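Local coordinates for protein phosphatidylserine synthase (Haemophilus influenzae, PDB 3HSI) that is a phosphatidylserine synthase of the phospholipase D superfamily, with two PLD-like regions in one chain, at residues Leu88-Arg96 / Tyr202-Thr212; Val130-Gly139 / Arg216-Leu226. All blocks are in the same frame, centred on the assembly; numbering follows the deposited sequence. Where two conformers were deposited one is given.

How the contacts relate
Following the chain from the N terminus, strand 84-90 delivers the first segment of contact 1, 88-96; helix 107-118 and strand 127-130 come next, and the loop 130-139 is the first segment of contact 2. Strand 202-203 and the loop after it, 202-212, close contact 1 over 105 intervening residues, and helix 216-229 then closes contact 2 through 216-226. The segments alternate, so the two closures cross instead of nesting. Their centres lie about 14 Å apart and they touch: R96 with E136 in a salt bridge, H92 with the backbone of N133. Together they tie the sheet that holds strands 84-90, 127-130 and 202-203 to helix 216-229 and to the loop that leads to strand 141-142.

Contact 1: residues Leu88-Arg96 / Tyr202-Thr212; sequences LIDWHRAQR and YPLDVTNRPRT
The indole of W91 meets segment 202-212 chiefly by its rim: OG1 of T212 and the carbonyl O of P210 both lie at the ring edge, near its plane. W91 NE1 donates to T212 OG1 at 3.1 Å in an almost straight bond (171°), which helps fix how the ring is turned. W91 CH2 comes within 3.3 Å of P210 O. One face carries the amide end of Q95 from its own segment; L204 CD2 and Y202 CB approach obliquely, Y202 CB standing 3.7 Å from W91 CZ3. Chi1 of 164°, with CG anti to the backbone N, swings the indole out to these partners. The ring of Y202 takes CG of P210 over the centre of one face, and one face of the H92 imidazole lies over W91 CD1.

L204 splits its two methyls: CD1 packs 3.5 Å from A94 CB and also reaches I89 CG1, whereas CD2 lies 3.7 Å from W91 CE3 and touches Q95. D90 OD2 accepts from the backbone N of R93, an Asx motif that bridges residues 90 to 93.

H92 NE2 bonds to the carbonyl O of N133, and D205 to the backbone of M126 and F127. This is packing at the C-terminal end of strand 84-90, parallel to 127-130, against the loop leaving strand 202-203, antiparallel to 127-130, with helix 107-118 packed against R209.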
loop_
_atom_site.group_PDB
_atom_site.type_symbol
_atom_site.label_atom_id
_atom_site.label_comp_id
_atom_site.label_asym_id
_atom_site.label_seq_id
_atom_site.Cartn_x
_atom_site.Cartn_y
_atom_site.Cartn_z
ATOM N N LEU C 88 -18.599 -16.441 -4.685
ATOM C CA LEU C 88 -17.383 -15.628 -4.916
ATOM C C LEU C 88 -16.540 -15.571 -3.637
ATOM O O LEU C 88 -17.040 -15.192 -2.584
ATOM C CB LEU C 88 -17.736 -14.212 -5.410
ATOM C CG LEU C 88 -18.221 -14.001 -6.851
ATOM C CD1 LEU C 88 -19.532 -14.766 -7.133
ATOM C CD2 LEU C 88 -18.392 -12.505 -7.202
ATOM N N ILE C 89 -15.282 -15.993 -3.725
ATOM C CA ILE C 89 -14.376 -15.907 -2.583
ATOM C C ILE C 89 -13.105 -15.236 -3.050
ATOM O O ILE C 89 -12.874 -15.091 -4.253
ATOM C CB ILE C 89 -14.061 -17.308 -1.897
ATOM C CG1 ILE C 89 -13.518 -18.374 -2.894
ATOM C CG2 ILE C 89 -15.244 -17.787 -1.065
ATOM C CD1 ILE C 89 -14.573 -19.240 -3.627
ATOM N N ASP C 90 -12.278 -14.825 -2.108
ATOM C CA ASP C 90 -11.052 -14.147 -2.464
ATOM C C ASP C 90 -10.172 -15.139 -3.252
ATOM O O ASP C 90 -10.022 -16.302 -2.864
ATOM C CB ASP C 90 -10.343 -13.629 -1.216
ATOM C CG ASP C 90 -9.124 -12.826 -1.561
ATOM O OD1 ASP C 90 -9.296 -11.608 -1.807
ATOM O OD2 ASP C 90 -8.005 -13.423 -1.635
ATOM N N TRP C 91 -9.634 -14.661 -4.364
ATOM C CA TRP C 91 -8.768 -15.426 -5.243
ATOM C C TRP C 91 -7.471 -15.917 -4.558
ATOM O O TRP C 91 -7.178 -17.100 -4.640
ATOM C CB TRP C 91 -8.452 -14.581 -6.450
ATOM C CG TRP C 91 -7.302 -15.021 -7.283
ATOM C CD1 TRP C 91 -5.992 -14.563 -7.211
ATOM C CD2 TRP C 91 -7.340 -15.960 -8.361
ATOM N NE1 TRP C 91 -5.231 -15.177 -8.172
ATOM C CE2 TRP C 91 -6.024 -16.033 -8.894
ATOM C CE3 TRP C 91 -8.353 -16.740 -8.933
ATOM C CZ2 TRP C 91 -5.693 -16.876 -9.975
ATOM C CZ3 TRP C 91 -8.029 -17.585 -10.021
ATOM C CH2 TRP C 91 -6.701 -17.637 -10.522
ATOM N N HIS C 92 -6.722 -15.027 -3.893
ATOM C CA HIS C 92 -5.455 -15.412 -3.232
ATOM C C HIS C 92 -5.692 -16.354 -2.028
ATOM O O HIS C 92 -5.019 -17.369 -1.858
ATOM C CB HIS C 92 -4.702 -14.180 -2.731
ATOM C CG HIS C 92 -4.417 -13.163 -3.786
ATOM N ND1 HIS C 92 -3.432 -13.336 -4.741
ATOM C CD2 HIS C 92 -4.961 -11.945 -4.017
ATOM C CE1 HIS C 92 -3.394 -12.274 -5.526
ATOM N NE2 HIS C 92 -4.314 -11.418 -5.112
ATOM N N ARG C 93 -6.679 -16.024 -1.210
ATOM C CA ARG C 93 -6.962 -16.800 -0.015
ATOM C C ARG C 93 -7.341 -18.235 -0.362
ATOM O O ARG C 93 -6.939 -19.172 0.340
ATOM C CB ARG C 93 -8.012 -16.094 0.865
ATOM C CG ARG C 93 -8.403 -16.835 2.132
ATOM C CD ARG C 93 -7.207 -17.078 3.076
ATOM N NE ARG C 93 -7.663 -17.803 4.262
ATOM C CZ ARG C 93 -7.922 -19.113 4.290
ATOM N NH1 ARG C 93 -7.747 -19.867 3.192
ATOM N NH2 ARG C 93 -8.348 -19.677 5.419
ATOM N N ALA C 94 -8.051 -18.414 -1.468
ATOM C CA ALA C 94 -8.489 -19.759 -1.886
ATOM C C ALA C 94 -7.362 -20.681 -2.389
ATOM O O ALA C 94 -7.564 -21.883 -2.522
ATOM C CB ALA C 94 -9.610 -19.660 -2.943
ATOM N N GLN C 95 -6.184 -20.113 -2.660
ATOM C CA GLN C 95 -5.124 -20.861 -3.303
ATOM C C GLN C 95 -3.842 -20.936 -2.481
ATOM O O GLN C 95 -2.772 -21.145 -3.011
ATOM C CB GLN C 95 -4.850 -20.295 -4.697
ATOM C CG GLN C 95 -6.061 -20.415 -5.606
ATOM C CD GLN C 95 -5.839 -19.817 -6.967
ATOM O OE1 GLN C 95 -6.015 -18.610 -7.169
ATOM N NE2 GLN C 95 -5.483 -20.660 -7.927
ATOM N N ARG C 96 -3.961 -20.782 -1.181
ATOM C CA ARG C 96 -2.823 -21.012 -0.311
ATOM C C ARG C 96 -3.300 -21.741 0.928
ATOM O O ARG C 96 -4.484 -21.753 1.208
ATOM C CB ARG C 96 -2.153 -19.694 0.062
ATOM C CG ARG C 96 -2.957 -18.835 1.020
ATOM C CD ARG C 96 -2.186 -17.575 1.359
ATOM N NE ARG C 96 -3.007 -16.560 2.021
ATOM C CZ ARG C 96 -3.355 -16.582 3.306
ATOM N NH1 ARG C 96 -2.993 -17.586 4.091
ATOM N NH2 ARG C 96 -4.088 -15.600 3.802
ATOM N N TYR C 202 -11.877 -15.666 -12.082
ATOM C CA TYR C 202 -11.766 -17.005 -12.654
ATOM C C TYR C 202 -12.392 -18.056 -11.773
ATOM O O TYR C 202 -12.351 -17.919 -10.543
ATOM C CB TYR C 202 -10.303 -17.369 -12.885
ATOM C CG TYR C 202 -9.702 -16.560 -14.001
ATOM C CD1 TYR C 202 -9.721 -17.041 -15.303
ATOM C CD2 TYR C 202 -9.161 -15.286 -13.762
ATOM C CE1 TYR C 202 -9.208 -16.287 -16.343
ATOM C CE2 TYR C 202 -8.650 -14.529 -14.797
ATOM C CZ TYR C 202 -8.668 -15.040 -16.079
ATOM O OH TYR C 202 -8.153 -14.325 -17.132
ATOM N N PRO C 203 -12.975 -19.107 -12.392
ATOM C CA PRO C 203 -13.522 -20.222 -11.627
ATOM C C PRO C 203 -12.390 -20.917 -10.881
ATOM O O PRO C 203 -11.313 -21.110 -11.437
ATOM C CB PRO C 203 -14.107 -21.161 -12.705
ATOM C CG PRO C 203 -13.448 -20.762 -13.972
ATOM C CD PRO C 203 -13.119 -19.311 -13.849
ATOM N N LEU C 204 -12.617 -21.223 -9.614
ATOM C CA LEU C 204 -11.639 -21.927 -8.816
ATOM C C LEU C 204 -11.888 -23.430 -8.780
ATOM O O LEU C 204 -11.041 -24.178 -8.285
ATOM C CB LEU C 204 -11.633 -21.374 -7.395
ATOM C CG LEU C 204 -11.063 -19.962 -7.257
ATOM C CD1 LEU C 204 -11.469 -19.411 -5.929
ATOM C CD2 LEU C 204 -9.543 -19.889 -7.460
ATOM N N ASP C 205 -13.033 -23.870 -9.301
ATOM C CA ASP C 205 -13.366 -25.274 -9.268
ATOM C C ASP C 205 -13.008 -25.996 -10.577
ATOM O O ASP C 205 -13.646 -26.962 -10.928
ATOM C CB ASP C 205 -14.847 -25.483 -8.899
ATOM C CG ASP C 205 -15.806 -24.693 -9.800
ATOM O OD1 ASP C 205 -15.370 -24.131 -10.838
ATOM O OD2 ASP C 205 -17.016 -24.660 -9.474
ATOM N N VAL C 206 -12.011 -25.493 -11.293
ATOM C CA VAL C 206 -11.437 -26.209 -12.428
ATOM C C VAL C 206 -9.940 -26.341 -12.251
ATOM O O VAL C 206 -9.317 -25.534 -11.560
ATOM C CB VAL C 206 -11.692 -25.509 -13.822
ATOM C CG1 VAL C 206 -13.168 -25.497 -14.186
ATOM C CG2 VAL C 206 -11.096 -24.101 -13.871
ATOM N N THR C 207 -9.362 -27.318 -12.950
ATOM C CA THR C 207 -7.946 -27.658 -12.810
ATOM C C THR C 207 -7.057 -26.622 -13.482
ATOM O O THR C 207 -5.969 -26.311 -12.995
ATOM C CB THR C 207 -7.631 -29.077 -13.376
ATOM O OG1 THR C 207 -8.094 -29.169 -14.728
ATOM C CG2 THR C 207 -8.325 -30.152 -12.570
ATOM N N ASN C 208 -7.549 -26.114 -14.602
ATOM C CA ASN C 208 -6.845 -25.119 -15.365
ATOM C C ASN C 208 -7.225 -23.738 -14.849
ATOM O O ASN C 208 -8.172 -23.109 -15.337
ATOM C CB ASN C 208 -7.136 -25.282 -16.868
ATOM C CG ASN C 208 -8.619 -25.482 -17.171
ATOM O OD1 ASN C 208 -9.317 -26.234 -16.487
ATOM N ND2 ASN C 208 -9.100 -24.813 -18.216
ATOM N N ARG C 209 -6.510 -23.295 -13.820
ATOM C CA ARG C 209 -6.651 -21.914 -13.345
ATOM C C ARG C 209 -5.419 -21.165 -13.786
ATOM O O ARG C 209 -4.315 -21.687 -13.660
ATOM C CB ARG C 209 -6.693 -21.840 -11.828
ATOM C CG ARG C 209 -7.782 -22.611 -11.194
ATOM C CD ARG C 209 -7.770 -22.326 -9.732
ATOM N NE ARG C 209 -6.817 -23.146 -8.987
ATOM C CZ ARG C 209 -7.032 -24.426 -8.682
ATOM N NH1 ARG C 209 -8.143 -25.028 -9.099
ATOM N NH2 ARG C 209 -6.141 -25.107 -7.967
ATOM N N PRO C 210 -5.589 -19.927 -14.263
ATOM C CA PRO C 210 -4.386 -19.144 -14.545
ATOM C C PRO C 210 -3.587 -18.836 -13.259
ATOM O O PRO C 210 -4.122 -18.919 -12.156
ATOM C CB PRO C 210 -4.944 -17.881 -15.208
ATOM C CG PRO C 210 -6.345 -17.752 -14.652
ATOM C CD PRO C 210 -6.835 -19.163 -14.479
ATOM N N ARG C 211 -2.305 -18.540 -13.409
ATOM C CA ARG C 211 -1.477 -18.043 -12.322
ATOM C C ARG C 211 -1.691 -16.558 -12.238
ATOM O O ARG C 211 -1.995 -15.915 -13.240
ATOM C CB ARG C 211 0.007 -18.303 -12.583
ATOM C CG ARG C 211 0.434 -19.727 -12.382
ATOM C CD ARG C 211 1.007 -20.284 -13.672
ATOM N NE ARG C 211 1.786 -21.505 -13.434
ATOM C CZ ARG C 211 1.371 -22.751 -13.688
ATOM N NH1 ARG C 211 0.167 -22.978 -14.220
ATOM N NH2 ARG C 211 2.175 -23.778 -13.416
ATOM N N THR C 212 -1.536 -16.029 -11.027
ATOM C CA THR C 212 -1.546 -14.599 -10.775
ATOM C C THR C 212 -0.637 -13.838 -11.761
ATOM O O THR C 212 -1.126 -13.000 -12.534
ATOM C CB THR C 212 -1.162 -14.319 -9.298
ATOM O OG1 THR C 212 -2.127 -14.934 -8.430
ATOM C CG2 THR C 212 -1.089 -12.824 -9.013
#

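Contact 2: residues Val130-Gly139 / Arg216-Leu226; sequences VPINTREVFG and RGNIRAYRKDL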
loop_
_atom_site.group_PDB
_atom_site.type_symbol
_atom_site.label_atom_id
_atom_site.label_comp_id
_atom_site.label_asym_id
_atom_site.label_seq_id
_atom_site.Cartn_x
_atom_site.Cartn_y
_atom_site.Cartn_z
ATOM N N VAL C 130 -12.145 -13.990 -6.757
ATOM C CA VAL C 130 -12.112 -12.561 -7.077
ATOM C C VAL C 130 -10.797 -11.978 -6.551
ATOM O O VAL C 130 -10.563 -11.989 -5.360
ATOM C CB VAL C 130 -13.288 -11.823 -6.396
ATOM C CG1 VAL C 130 -13.197 -10.326 -6.622
ATOM C CG2 VAL C 130 -14.633 -12.395 -6.833
ATOM N N PRO C 131 -9.941 -11.458 -7.427
ATOM C CA PRO C 131 -8.715 -10.803 -6.928
ATOM C C PRO C 131 -8.852 -9.274 -6.816
ATOM O O PRO C 131 -8.990 -8.576 -7.836
ATOM C CB PRO C 131 -7.688 -11.161 -7.984
ATOM C CG PRO C 131 -8.536 -11.383 -9.301
ATOM C CD PRO C 131 -10.001 -11.464 -8.908
ATOM N N ILE C 132 -8.759 -8.759 -5.592
ATOM C CA ILE C 132 -8.964 -7.341 -5.318
ATOM C C ILE C 132 -7.658 -6.554 -5.514
ATOM O O ILE C 132 -7.653 -5.318 -5.577
ATOM C CB ILE C 132 -9.563 -7.157 -3.923
ATOM C CG1 ILE C 132 -11.007 -7.713 -3.911
ATOM C CG2 ILE C 132 -9.520 -5.695 -3.469
ATOM C CD1 ILE C 132 -11.899 -7.129 -5.039
ATOM N N ASN C 133 -6.554 -7.267 -5.618
ATOM C CA ASN C 133 -5.284 -6.640 -5.973
ATOM C C ASN C 133 -4.391 -7.758 -6.445
ATOM O O ASN C 133 -4.775 -8.927 -6.340
ATOM C CB ASN C 133 -4.650 -5.882 -4.796
ATOM C CG ASN C 133 -3.898 -4.642 -5.253
ATOM O OD1 ASN C 133 -3.282 -4.632 -6.321
ATOM N ND2 ASN C 133 -3.949 -3.594 -4.459
ATOM N N THR C 134 -3.210 -7.396 -6.927
ATOM C CA THR C 134 -2.274 -8.331 -7.553
ATOM C C THR C 134 -1.545 -9.196 -6.524
ATOM O O THR C 134 -0.979 -10.234 -6.869
ATOM C CB THR C 134 -1.234 -7.585 -8.422
ATOM O OG1 THR C 134 -0.473 -6.711 -7.594
ATOM C CG2 THR C 134 -1.892 -6.764 -9.524
ATOM N N ARG C 135 -1.569 -8.741 -5.273
ATOM C CA ARG C 135 -1.037 -9.453 -4.114
ATOM C C ARG C 135 -2.019 -9.343 -2.963
ATOM O O ARG C 135 -2.532 -8.251 -2.672
ATOM C CB ARG C 135 0.309 -8.876 -3.691
ATOM C CG ARG C 135 1.478 -9.677 -4.260
ATOM C CD ARG C 135 2.454 -8.793 -4.971
ATOM N NE ARG C 135 3.387 -9.558 -5.805
ATOM C CZ ARG C 135 3.822 -9.172 -7.012
ATOM N NH1 ARG C 135 3.397 -8.020 -7.549
ATOM N NH2 ARG C 135 4.677 -9.943 -7.695
ATOM N N GLU C 136 -2.251 -10.472 -2.301
ATOM C CA GLU C 136 -3.159 -10.550 -1.160
ATOM C C GLU C 136 -2.981 -9.398 -0.154
ATOM O O GLU C 136 -3.964 -8.824 0.300
ATOM C CB GLU C 136 -3.029 -11.920 -0.463
ATOM C CG GLU C 136 -4.076 -12.141 0.615
ATOM C CD GLU C 136 -4.198 -13.589 1.109
ATOM O OE1 GLU C 136 -3.505 -14.485 0.580
ATOM O OE2 GLU C 136 -5.002 -13.828 2.045
ATOM N N VAL C 137 -1.738 -9.041 0.155
ATOM C CA VAL C 137 -1.475 -8.055 1.192
ATOM C C VAL C 137 -2.043 -6.683 0.848
ATOM O O VAL C 137 -2.403 -5.938 1.733
ATOM C CB VAL C 137 0.060 -7.971 1.567
ATOM C CG1 VAL C 137 0.869 -7.428 0.432
ATOM C CG2 VAL C 137 0.256 -7.109 2.804
ATOM N N PHE C 138 -2.138 -6.368 -0.442
ATOM C CA PHE C 138 -2.639 -5.077 -0.884
ATOM C C PHE C 138 -4.127 -5.072 -1.220
ATOM O O PHE C 138 -4.608 -4.103 -1.791
ATOM C CB PHE C 138 -1.890 -4.614 -2.117
ATOM C CG PHE C 138 -0.510 -4.052 -1.844
ATOM C CD1 PHE C 138 0.623 -4.829 -2.063
ATOM C CD2 PHE C 138 -0.345 -2.714 -1.464
ATOM C CE1 PHE C 138 1.924 -4.296 -1.874
ATOM C CE2 PHE C 138 0.955 -2.162 -1.269
ATOM C CZ PHE C 138 2.083 -2.963 -1.469
ATOM N N GLY C 139 -4.844 -6.148 -0.905
ATOM C CA GLY C 139 -6.323 -6.095 -0.872
ATOM C C GLY C 139 -7.014 -7.428 -1.093
ATOM O O GLY C 139 -6.624 -8.180 -1.969
ATOM N N ARG C 216 -1.762 -10.320 -13.958
ATOM C CA ARG C 216 -1.527 -9.090 -13.191
ATOM C C ARG C 216 -2.215 -7.852 -13.795
ATOM O O ARG C 216 -2.944 -7.135 -13.099
ATOM C CB ARG C 216 -0.030 -8.842 -12.995
ATOM C CG ARG C 216 0.603 -9.725 -11.908
ATOM C CD ARG C 216 2.089 -9.395 -11.650
ATOM N NE ARG C 216 2.942 -9.756 -12.792
ATOM C CZ ARG C 216 3.362 -8.899 -13.729
ATOM N NH1 ARG C 216 3.029 -7.611 -13.665
ATOM N NH2 ARG C 216 4.116 -9.323 -14.735
ATOM N N GLY C 217 -2.014 -7.625 -15.092
ATOM C CA GLY C 217 -2.555 -6.447 -15.784
ATOM C C GLY C 217 -4.071 -6.387 -15.707
ATOM O O GLY C 217 -4.665 -5.319 -15.539
ATOM N N ASN C 218 -4.695 -7.552 -15.820
ATOM C CA ASN C 218 -6.131 -7.645 -15.755
ATOM C C ASN C 218 -6.628 -7.317 -14.370
ATOM O O ASN C 218 -7.629 -6.603 -14.236
ATOM C CB ASN C 218 -6.573 -9.041 -16.167
ATOM C CG ASN C 218 -6.175 -9.353 -17.570
ATOM O OD1 ASN C 218 -6.736 -8.796 -18.529
ATOM N ND2 ASN C 218 -5.178 -10.224 -17.721
ATOM N N ILE C 219 -5.928 -7.839 -13.351
ATOM C CA ILE C 219 -6.268 -7.564 -11.960
ATOM C C ILE C 219 -6.277 -6.051 -11.734
ATOM O O ILE C 219 -7.256 -5.509 -11.219
ATOM C CB ILE C 219 -5.275 -8.214 -10.924
ATOM C CG1 ILE C 219 -5.143 -9.758 -11.032
ATOM C CG2 ILE C 219 -5.619 -7.756 -9.518
ATOM C CD1 ILE C 219 -6.414 -10.474 -11.266
ATOM N N ARG C 220 -5.169 -5.394 -12.102
ATOM C CA ARG C 220 -5.017 -3.956 -11.996
ATOM C C ARG C 220 -6.184 -3.194 -12.608
ATOM O O ARG C 220 -6.805 -2.400 -11.931
ATOM C CB ARG C 220 -3.712 -3.484 -12.670
ATOM C CG ARG C 220 -2.643 -3.046 -11.723
ATOM C CD ARG C 220 -1.483 -2.308 -12.465
ATOM N NE ARG C 220 -0.776 -3.202 -13.386
ATOM C CZ ARG C 220 0.056 -4.172 -13.004
ATOM N NH1 ARG C 220 0.624 -4.948 -13.915
ATOM N NH2 ARG C 220 0.327 -4.361 -11.711
ATOM N N ALA C 221 -6.451 -3.396 -13.895
ATOM C CA ALA C 221 -7.608 -2.768 -14.547
ATOM C C ALA C 221 -8.949 -3.085 -13.847
ATOM O O ALA C 221 -9.848 -2.251 -13.762
ATOM C CB ALA C 221 -7.679 -3.183 -16.025
ATOM N N TYR C 222 -9.089 -4.290 -13.345
ATOM C CA TYR C 222 -10.336 -4.638 -12.654
ATOM C C TYR C 222 -10.501 -3.861 -11.356
ATOM O O TYR C 222 -11.589 -3.413 -11.054
ATOM C CB TYR C 222 -10.331 -6.106 -12.333
ATOM C CG TYR C 222 -11.406 -6.599 -11.418
ATOM C CD1 TYR C 222 -12.725 -6.667 -11.835
ATOM C CD2 TYR C 222 -11.080 -7.099 -10.144
ATOM C CE1 TYR C 222 -13.723 -7.195 -10.981
ATOM C CE2 TYR C 222 -12.043 -7.633 -9.308
ATOM C CZ TYR C 222 -13.362 -7.692 -9.732
ATOM O OH TYR C 222 -14.322 -8.226 -8.894
ATOM N N ARG C 223 -9.417 -3.733 -10.590
ATOM C CA ARG C 223 -9.473 -3.074 -9.281
ATOM C C ARG C 223 -9.837 -1.627 -9.538
ATOM O O ARG C 223 -10.757 -1.090 -8.930
ATOM C CB ARG C 223 -8.112 -3.149 -8.552
ATOM C CG ARG C 223 -8.047 -2.382 -7.241
ATOM C CD ARG C 223 -6.628 -2.455 -6.596
ATOM N NE ARG C 223 -6.533 -1.543 -5.451
ATOM C CZ ARG C 223 -6.875 -1.838 -4.201
ATOM N NH1 ARG C 223 -7.338 -3.032 -3.873
ATOM N NH2 ARG C 223 -6.791 -0.906 -3.277
ATOM N N LYS C 224 -9.104 -1.010 -10.459
ATOM C CA LYS C 224 -9.314 0.386 -10.792
ATOM C C LYS C 224 -10.753 0.663 -11.235
ATOM O O LYS C 224 -11.367 1.633 -10.808
ATOM C CB LYS C 224 -8.323 0.813 -11.858
ATOM C CG LYS C 224 -8.080 2.301 -11.872
ATOM C CD LYS C 224 -6.795 2.564 -12.602
ATOM C CE LYS C 224 -6.839 3.857 -13.351
ATOM N NZ LYS C 224 -7.598 3.638 -14.591
ATOM N N ASP C 225 -11.292 -0.212 -12.065
ATOM C CA ASP C 225 -12.657 -0.051 -12.538
ATOM C C ASP C 225 -13.668 -0.221 -11.405
ATOM O O ASP C 225 -14.581 0.576 -11.268
ATOM C CB ASP C 225 -12.950 -1.025 -13.700
ATOM C CG ASP C 225 -14.288 -0.745 -14.386
ATOM O OD1 ASP C 225 -14.622 0.427 -14.643
ATOM O OD2 ASP C 225 -15.018 -1.696 -14.697
ATOM N N LEU C 226 -13.490 -1.246 -10.585
ATOM C CA LEU C 226 -14.419 -1.511 -9.488
ATOM C C LEU C 226 -14.385 -0.395 -8.425
ATOM O O LEU C 226 -15.430 0.051 -7.937
ATOM C CB LEU C 226 -14.090 -2.859 -8.873
ATOM C CG LEU C 226 -15.034 -3.398 -7.794
ATOM C CD1 LEU C 226 -16.430 -3.643 -8.336
ATOM C CD2 LEU C 226 -14.436 -4.656 -7.250
#
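R223 reaches out from helix 216-229 across I132 and N133, its chain extended from CG to NE (chi1 175°). R223 NH1 bonds to I132 O at 2.9 Å, nearly straight at 168°; the oxygen lies in the guanidinium plane, but NH1 stands above the carbonyl plane. The amide of N133 lies over one guanidinium face, the two planes 17° apart, N133 ND2 3.4 Å from R223 CZ. N133 ND2 donates instead to F138 O at 2.8 Å, while OD1 receives the backbone N of T134, two bonds within its own loop that fix the amide's rotation.

One residue back, Y222 turns its ring edge to P131 O, 3.4 Å from Y222 CD2. The V130 side chain crosses that of Y222 at about a right angle, V130 CG1 lying 3.3 Å from Y222 OH. A turn before R223, I219 CG2 rests against the backbone of N133 and 3.9 Å from T134 CG2.

R223 NH1 also bonds to L389 O, and Y222 OH to L195 O, which ends helix 181-195. The loop between strands 127-130 and 141-142 is thereby packed on helix 216-229 beside the second subunit, whose R388 makes a cation-pi contact with F138; strand 245-252 touches I132, R223 and L226.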